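Local coordinates for fatty acid synthase 1, isoform A (Drosophila melanogaster, PDB 6FN6), which probably carries out de novo synthesis of long-chain saturated fatty acids from acetyl-CoA and malonyl-CoA with NADPH, this piece holding its dehydratase, enoylreductase and ketoreductase region, at residues L565-A570 with R911-I916; F613-L618 with C637-E642. All blocks are in the same frame, centred on the assembly; numbering follows the deposited sequence.

Contact 1 (L565-A570 with R911-I916); sequences LQVEHA and RLINAI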
ATOM      1  N   LEU A 565      24.814  46.356  -6.138  1.00 68.07           N
ATOM      2  CA  LEU A 565      25.965  46.939  -5.460  1.00 64.28           C
ATOM      3  C   LEU A 565      26.902  45.844  -4.957  1.00 63.50           C
ATOM      4  O   LEU A 565      26.460  44.747  -4.623  1.00 61.55           O
ATOM      5  CB  LEU A 565      25.508  47.803  -4.283  1.00 58.90           C
ATOM      6  CG  LEU A 565      24.704  49.066  -4.603  1.00 55.77           C
ATOM      7  CD1 LEU A 565      24.435  49.848  -3.326  1.00 55.87           C
ATOM      8  CD2 LEU A 565      25.393  49.945  -5.642  1.00 55.32           C
ATOM      9  N   GLN A 566      28.196  46.142  -4.915  1.00 62.66           N
ATOM     10  CA  GLN A 566      29.188  45.178  -4.448  1.00 63.69           C
ATOM     11  C   GLN A 566      29.147  45.063  -2.926  1.00 57.74           C
ATOM     12  O   GLN A 566      29.630  45.939  -2.212  1.00 56.71           O
ATOM     13  CB  GLN A 566      30.594  45.572  -4.909  1.00 71.00           C
ATOM     14  CG  GLN A 566      30.877  45.286  -6.379  1.00 74.77           C
ATOM     15  CD  GLN A 566      32.364  45.253  -6.694  1.00 78.29           C
ATOM     16  OE1 GLN A 566      33.148  46.024  -6.137  1.00 78.58           O
ATOM     17  NE2 GLN A 566      32.760  44.350  -7.585  1.00 80.27           N
ATOM     18  N   VAL A 567      28.552  43.979  -2.441  1.00 62.70           N
ATOM     19  CA  VAL A 567      28.425  43.736  -1.008  1.00 61.77           C
ATOM     20  C   VAL A 567      29.409  42.658  -0.561  1.00 60.32           C
ATOM     21  O   VAL A 567      29.954  41.923  -1.384  1.00 62.18           O
ATOM     22  CB  VAL A 567      26.982  43.347  -0.647  1.00 64.59           C
ATOM     23  CG1 VAL A 567      26.011  44.428  -1.104  1.00 63.65           C
ATOM     24  CG2 VAL A 567      26.614  42.000  -1.269  1.00 63.95           C
ATOM     25  N   GLU A 568      29.645  42.578   0.744  1.00 67.40           N
ATOM     26  CA  GLU A 568      30.577  41.598   1.289  1.00 71.06           C
ATOM     27  C   GLU A 568      29.906  40.247   1.537  1.00 62.05           C
ATOM     28  O   GLU A 568      30.500  39.198   1.288  1.00 64.89           O
ATOM     29  CB  GLU A 568      31.187  42.118   2.591  1.00 89.98           C
ATOM     30  CG  GLU A 568      32.296  41.239   3.148  1.00105.09           C
ATOM     31  CD  GLU A 568      32.908  41.802   4.415  1.00115.77           C
ATOM     32  OE1 GLU A 568      32.351  42.776   4.964  1.00121.13           O
ATOM     33  OE2 GLU A 568      33.946  41.269   4.861  1.00118.35           O
ATOM     34  N   HIS A 569      28.673  40.283   2.035  1.00 54.63           N
ATOM     35  CA  HIS A 569      27.927  39.067   2.347  1.00 53.42           C
ATOM     36  C   HIS A 569      26.592  39.022   1.619  1.00 48.16           C
ATOM     37  O   HIS A 569      25.839  40.000   1.612  1.00 48.09           O
ATOM     38  CB  HIS A 569      27.704  38.939   3.853  1.00 53.56           C
ATOM     39  CG  HIS A 569      28.968  38.773   4.636  1.00 55.67           C
ATOM     40  ND1 HIS A 569      29.910  37.816   4.328  1.00 56.83           N
ATOM     41  CD2 HIS A 569      29.442  39.433   5.719  1.00 57.01           C
ATOM     42  CE1 HIS A 569      30.914  37.897   5.182  1.00 58.03           C
ATOM     43  NE2 HIS A 569      30.656  38.870   6.035  1.00 58.75           N
ATOM     44  N   ALA A 570      26.299  37.876   1.016  1.00 39.08           N
ATOM     45  CA  ALA A 570      25.067  37.709   0.265  1.00 36.44           C
ATOM     46  C   ALA A 570      24.646  36.249   0.196  1.00 36.52           C
ATOM     47  O   ALA A 570      25.433  35.343   0.476  1.00 35.64           O
ATOM     48  CB  ALA A 570      25.230  38.272  -1.136  1.00 36.48           C
ATOM     49  N   ARG A 911      36.496  39.406  -0.390  1.00 78.18           N
ATOM     50  CA  ARG A 911      35.876  39.543  -1.704  1.00 75.40           C
ATOM     51  C   ARG A 911      34.571  40.312  -1.622  1.00 67.67           C
ATOM     52  O   ARG A 911      33.967  40.443  -0.558  1.00 61.56           O
ATOM     53  CB  ARG A 911      35.602  38.187  -2.364  1.00 79.99           C
ATOM     54  CG  ARG A 911      36.805  37.504  -2.988  1.00 87.95           C
ATOM     55  CD  ARG A 911      36.330  36.485  -4.023  1.00 94.31           C
ATOM     56  NE  ARG A 911      37.400  35.633  -4.536  1.00104.56           N
ATOM     57  CZ  ARG A 911      37.268  34.818  -5.581  1.00111.26           C
ATOM     58  NH1 ARG A 911      36.114  34.744  -6.233  1.00112.18           N
ATOM     59  NH2 ARG A 911      38.293  34.079  -5.982  1.00114.64           N
ATOM     60  N   LEU A 912      34.149  40.813  -2.776  1.00 73.07           N
ATOM     61  CA  LEU A 912      32.872  41.482  -2.909  1.00 69.73           C
ATOM     62  C   LEU A 912      32.098  40.774  -4.007  1.00 68.68           C
ATOM     63  O   LEU A 912      32.680  40.307  -4.988  1.00 70.97           O
ATOM     64  CB  LEU A 912      33.059  42.961  -3.249  1.00 71.49           C
ATOM     65  CG  LEU A 912      33.723  43.836  -2.183  1.00 73.32           C
ATOM     66  CD1 LEU A 912      33.982  45.221  -2.743  1.00 74.00           C
ATOM     67  CD2 LEU A 912      32.875  43.918  -0.925  1.00 72.45           C
ATOM     68  N   ILE A 913      30.787  40.691  -3.839  1.00 54.04           N
ATOM     69  CA  ILE A 913      29.938  40.031  -4.815  1.00 58.26           C
ATOM     70  C   ILE A 913      28.781  40.956  -5.138  1.00 55.03           C
ATOM     71  O   ILE A 913      28.271  41.657  -4.265  1.00 52.45           O
ATOM     72  CB  ILE A 913      29.450  38.660  -4.298  1.00 65.62           C
ATOM     73  CG1 ILE A 913      28.646  37.935  -5.383  1.00 68.24           C
ATOM     74  CG2 ILE A 913      28.619  38.832  -3.029  1.00 65.10           C
ATOM     75  CD1 ILE A 913      28.342  36.475  -5.063  1.00 69.55           C
ATOM     76  N   ASN A 914      28.379  40.972  -6.403  1.00 71.52           N
ATOM     77  CA  ASN A 914      27.283  41.823  -6.828  1.00 72.20           C
ATOM     78  C   ASN A 914      25.955  41.208  -6.412  1.00 66.89           C
ATOM     79  O   ASN A 914      25.563  40.147  -6.898  1.00 67.16           O
ATOM     80  CB  ASN A 914      27.331  42.036  -8.341  1.00 81.87           C
ATOM     81  CG  ASN A 914      28.566  42.792  -8.781  1.00 87.07           C
ATOM     82  OD1 ASN A 914      28.588  44.023  -8.779  1.00 87.52           O
ATOM     83  ND2 ASN A 914      29.607  42.058  -9.157  1.00 89.02           N
ATOM     84  N   ALA A 915      25.268  41.890  -5.500  1.00 49.32           N
ATOM     85  CA  ALA A 915      23.981  41.430  -5.003  1.00 44.07           C
ATOM     86  C   ALA A 915      23.030  42.608  -4.874  1.00 44.66           C
ATOM     87  O   ALA A 915      23.457  43.755  -4.737  1.00 43.67           O
ATOM     88  CB  ALA A 915      24.145  40.730  -3.659  1.00 43.64           C
ATOM     89  N   ILE A 916      21.736  42.321  -4.931  1.00 47.21           N
ATOM     90  CA  ILE A 916      20.730  43.350  -4.745  1.00 48.74           C
ATOM     91  C   ILE A 916      20.877  43.854  -3.314  1.00 46.12           C
ATOM     92  O   ILE A 916      20.779  43.067  -2.371  1.00 44.75           O
ATOM     93  CB  ILE A 916      19.317  42.816  -5.032  1.00 52.48           C
ATOM     94  CG1 ILE A 916      19.213  42.385  -6.495  1.00 56.74           C
ATOM     95  CG2 ILE A 916      18.267  43.878  -4.718  1.00 53.79           C
ATOM     96  CD1 ILE A 916      17.954  41.610  -6.828  1.00 57.80           C
TER

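Contact 2 (F613-L618 with C637-E642); sequences FRDVML and CVLGLE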
ATOM      1  N   PHE A 613      18.523  18.380  -5.558  1.00 55.05           N
ATOM      2  CA  PHE A 613      17.170  18.388  -6.101  1.00 59.93           C
ATOM      3  C   PHE A 613      16.215  19.179  -5.207  1.00 61.08           C
ATOM      4  O   PHE A 613      15.286  19.819  -5.700  1.00 61.23           O
ATOM      5  CB  PHE A 613      16.657  16.957  -6.295  1.00 63.60           C
ATOM      6  CG  PHE A 613      17.192  16.282  -7.528  1.00 70.70           C
ATOM      7  CD1 PHE A 613      16.957  16.821  -8.784  1.00 76.20           C
ATOM      8  CD2 PHE A 613      17.924  15.109  -7.436  1.00 73.15           C
ATOM      9  CE1 PHE A 613      17.445  16.204  -9.924  1.00 80.34           C
ATOM     10  CE2 PHE A 613      18.414  14.488  -8.573  1.00 77.02           C
ATOM     11  CZ  PHE A 613      18.174  15.037  -9.818  1.00 79.90           C
ATOM     12  N   ARG A 614      16.453  19.153  -3.899  1.00 67.05           N
ATOM     13  CA  ARG A 614      15.591  19.864  -2.962  1.00 66.19           C
ATOM     14  C   ARG A 614      15.582  21.360  -3.271  1.00 61.65           C
ATOM     15  O   ARG A 614      14.550  22.019  -3.147  1.00 62.31           O
ATOM     16  CB  ARG A 614      16.041  19.619  -1.521  1.00 67.50           C
ATOM     17  CG  ARG A 614      15.085  20.170  -0.465  1.00 70.30           C
ATOM     18  CD  ARG A 614      15.658  20.007   0.936  1.00 72.04           C
ATOM     19  NE  ARG A 614      15.451  21.182   1.779  1.00 74.50           N
ATOM     20  CZ  ARG A 614      16.086  22.340   1.621  1.00 76.80           C
ATOM     21  NH1 ARG A 614      16.961  22.497   0.637  1.00 77.49           N
ATOM     22  NH2 ARG A 614      15.840  23.351   2.443  1.00 77.51           N
ATOM     23  N   ASP A 615      16.729  21.890  -3.676  1.00 52.18           N
ATOM     24  CA  ASP A 615      16.825  23.297  -4.048  1.00 48.65           C
ATOM     25  C   ASP A 615      16.022  23.560  -5.317  1.00 44.12           C
ATOM     26  O   ASP A 615      15.323  24.567  -5.422  1.00 45.03           O
ATOM     27  CB  ASP A 615      18.286  23.708  -4.248  1.00 50.61           C
ATOM     28  CG  ASP A 615      19.097  23.621  -2.971  1.00 51.83           C
ATOM     29  OD1 ASP A 615      18.500  23.689  -1.878  1.00 51.58           O
ATOM     30  OD2 ASP A 615      20.333  23.470  -3.058  1.00 53.31           O
ATOM     31  N   VAL A 616      16.124  22.648  -6.278  1.00 44.38           N
ATOM     32  CA  VAL A 616      15.398  22.776  -7.534  1.00 47.51           C
ATOM     33  C   VAL A 616      13.899  22.685  -7.277  1.00 49.44           C
ATOM     34  O   VAL A 616      13.124  23.498  -7.778  1.00 47.38           O
ATOM     35  CB  VAL A 616      15.838  21.701  -8.550  1.00 52.45           C
ATOM     36  CG1 VAL A 616      15.118  21.892  -9.884  1.00 54.14           C
ATOM     37  CG2 VAL A 616      17.343  21.731  -8.749  1.00 52.85           C
ATOM     38  N   MET A 617      13.498  21.691  -6.489  1.00 57.61           N
ATOM     39  CA  MET A 617      12.086  21.452  -6.215  1.00 68.01           C
ATOM     40  C   MET A 617      11.472  22.653  -5.507  1.00 65.09           C
ATOM     41  O   MET A 617      10.356  23.064  -5.822  1.00 65.67           O
ATOM     42  CB  MET A 617      11.905  20.188  -5.368  1.00 77.40           C
ATOM     43  CG  MET A 617      12.263  18.895  -6.091  1.00 85.99           C
ATOM     44  SD  MET A 617      11.283  18.614  -7.576  1.00 94.39           S
ATOM     45  CE  MET A 617      12.059  17.133  -8.221  1.00 97.41           C
ATOM     46  N   LEU A 618      12.202  23.212  -4.548  1.00 62.07           N
ATOM     47  CA  LEU A 618      11.721  24.380  -3.821  1.00 64.96           C
ATOM     48  C   LEU A 618      11.568  25.573  -4.755  1.00 65.70           C
ATOM     49  O   LEU A 618      10.539  26.247  -4.749  1.00 70.33           O
ATOM     50  CB  LEU A 618      12.671  24.732  -2.677  1.00 64.39           C
ATOM     51  CG  LEU A 618      12.230  25.866  -1.749  1.00 66.82           C
ATOM     52  CD1 LEU A 618      10.816  25.659  -1.219  1.00 69.01           C
ATOM     53  CD2 LEU A 618      13.210  26.019  -0.602  1.00 66.42           C
ATOM     54  N   CYS A 637      16.463  33.042   3.370  1.00 54.13           N
ATOM     55  CA  CYS A 637      17.656  32.312   2.948  1.00 45.96           C
ATOM     56  C   CYS A 637      17.525  30.832   3.297  1.00 48.77           C
ATOM     57  O   CYS A 637      17.723  30.446   4.446  1.00 49.86           O
ATOM     58  CB  CYS A 637      18.899  32.912   3.611  1.00 42.70           C
ATOM     59  SG  CYS A 637      20.405  31.915   3.491  1.00 38.99           S
ATOM     60  N   VAL A 638      17.163  30.011   2.313  1.00 57.66           N
ATOM     61  CA  VAL A 638      16.916  28.591   2.559  1.00 57.19           C
ATOM     62  C   VAL A 638      17.695  27.666   1.621  1.00 55.79           C
ATOM     63  O   VAL A 638      17.832  26.477   1.897  1.00 59.16           O
ATOM     64  CB  VAL A 638      15.408  28.286   2.463  1.00 55.50           C
ATOM     65  CG1 VAL A 638      14.653  29.022   3.549  1.00 57.25           C
ATOM     66  CG2 VAL A 638      14.868  28.678   1.093  1.00 55.57           C
ATOM     67  N   LEU A 639      18.197  28.201   0.516  1.00 40.52           N
ATOM     68  CA  LEU A 639      18.899  27.383  -0.466  1.00 38.74           C
ATOM     69  C   LEU A 639      20.281  26.988   0.051  1.00 36.12           C
ATOM     70  O   LEU A 639      20.880  27.711   0.846  1.00 35.91           O
ATOM     71  CB  LEU A 639      19.022  28.137  -1.793  1.00 40.75           C
ATOM     72  CG  LEU A 639      17.698  28.555  -2.446  1.00 41.58           C
ATOM     73  CD1 LEU A 639      17.947  29.466  -3.643  1.00 43.80           C
ATOM     74  CD2 LEU A 639      16.864  27.350  -2.853  1.00 39.45           C
ATOM     75  N   GLY A 640      20.782  25.837  -0.393  1.00 47.07           N
ATOM     76  CA  GLY A 640      22.109  25.393  -0.002  1.00 46.05           C
ATOM     77  C   GLY A 640      22.093  24.357   1.103  1.00 45.55           C
ATOM     78  O   GLY A 640      21.833  24.686   2.260  1.00 44.68           O
ATOM     79  N   LEU A 641      22.381  23.107   0.750  1.00 47.98           N
ATOM     80  CA  LEU A 641      22.318  22.011   1.708  1.00 51.13           C
ATOM     81  C   LEU A 641      23.706  21.594   2.191  1.00 44.56           C
ATOM     82  O   LEU A 641      23.850  20.995   3.259  1.00 44.66           O
ATOM     83  CB  LEU A 641      21.610  20.815   1.076  1.00 53.84           C
ATOM     84  CG  LEU A 641      20.080  20.881   1.024  1.00 57.18           C
ATOM     85  CD1 LEU A 641      19.554  19.753   0.159  1.00 57.45           C
ATOM     86  CD2 LEU A 641      19.459  20.833   2.408  1.00 58.43           C
ATOM     87  N   GLU A 642      24.723  21.904   1.396  1.00 46.35           N
ATOM     88  CA  GLU A 642      26.095  21.529   1.719  1.00 44.65           C
ATOM     89  C   GLU A 642      27.080  22.491   1.072  1.00 45.11           C
ATOM     90  O   GLU A 642      26.705  23.286   0.210  1.00 45.89           O
ATOM     91  CB  GLU A 642      26.379  20.099   1.256  1.00 44.78           C
ATOM     92  CG  GLU A 642      26.260  19.913  -0.250  1.00 46.47           C
ATOM     93  CD  GLU A 642      26.377  18.463  -0.682  1.00 46.82           C
ATOM     94  OE1 GLU A 642      27.168  17.714  -0.072  1.00 46.42           O
ATOM     95  OE2 GLU A 642      25.675  18.073  -1.638  1.00 48.20           O
TER

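Contact 1 (L565-A570 with R911-I916)
Leu565 and Val567 pair with Ala915 and Ile913 through four backbone hydrogen bonds, making a short two-stranded antiparallel sheet. Leu565 exchanges its N-H and carbonyl with those of Ala915, the straighter bond running from Ala915 N to Leu565 O (3.2 Å). Val567 and Ile913 form the second hydrogen-bonded pair, Ile913 N donating to Val567 O at 2.9 Å, and Val567 N to Ile913 O. Between them Gln566 and Asn914 form a non-hydrogen-bonded pair, their CA atoms 4.5 Å apart. The strand directions make an angle of 123°, a strong twist for an antiparallel pair.

Apolar contacts gather on the side of Val567, Ile913 and Ala915. With CG1 of Val567 anti to the carbonyl carbon (chi1 -57°), CG2 is the branch that meets the other strand, touching Ala915 CB at 3.7 Å and lying 4.1 Å from Ile913 CG2. The chain then folds back so that the methyl of Ala570 covers the same patch, CB lying 3.7 Å from Ala915 CB and 3.9 Å from Ile913 CG2.

More exposed, mixed polar and apolar contacts lie on the side of Gln566 and Asn914, which point the same way with their amide planes 42° apart; Asn914 OD1 rests beside the aliphatic CG of Gln566, not on its amide. Leu912 crosses Gln566 at about a right angle, bringing Leu912 CD1 to 3.6 Å from Gln566 OE1.

Around the apolar side, Trp585 of strand 583-587 packs on Ile913 and Ala915, while Glu587 meets Val567. Backbone bonds tie Ile916 to Trp585 and Glu587, and Thr664 bonds to Ala570 where strand 570-574 begins, joining the two-stranded pair to its neighbouring strands.

Contact 2 (F613-L618 with C637-E642)
Arg614 lies across the side chain of Leu641, and its course from CB outward shows how one arginine can be both an apolar surface and an ion-pair partner. Its CB meets Leu641 CD1 at 3.9 Å. With CG set anti to the backbone N (chi1 -172°), the chain runs on past the leucine, and CD of Arg614 is still 4.0 Å from Leu641 CD1. A bend at chi3 (138°) then turns the guanidinium so that Leu641 CD2 sits over one face, toward the rim, 3.8 Å from Arg614 CZ. NH1, also in contact with that methyl, forms a salt bridge with OD1 of the adjacent Asp615 at 3.2 Å. NH2 has Val638 O near the plane at its edge, 3.7 Å away and too far for a bond.

Asp615 OD1 also receives a weak but fairly straight hydrogen bond from Gly640 N (3.5 Å, 162° at the hydrogen), while its OD2 accepts a weak bond from the backbone of Asn612, just before the helix. At the backbone angles of Gly640 a beta carbon would press against the preceding carbonyl oxygen, so a glycine is needed there. One turn further along, Leu618 CD2 meets Val638 CG2 at 3.6 Å, the two side chains at about a right angle.

A leucine in place of Arg614 would probably leave the buried Asp615 carboxylate without its charged mate and uncover part of Leu641.

Seating a short helix, 613-620, on the loop that leads into strand 642-646 is consistent with the GroES-like, substrate-binding part of a medium-chain dehydrogenase/reductase, here that of the enoylreductase.

Overall arrangement
The two contacts lie at different depths of the same region, their centres 21 Å apart and their nearest atoms about 7 Å apart. Contact 1 is partly exposed and joins segments far apart in sequence, probably where the chain enters and leaves the enoylreductase, as strands 601-611 and 891-895 lie between; contact 2 is buried and local, falling within the sequence that contact 1 brackets. The first relies on backbone pairing, with apolar packing on one side; the second, a helix on a loop, rests on side-chain packing, with an ion pair inside the helix segment and one weak hydrogen bond from a loop N-H to its carboxylate. Strand 570-574 links them, starting in contact 1 and touching Cys637 and Leu639.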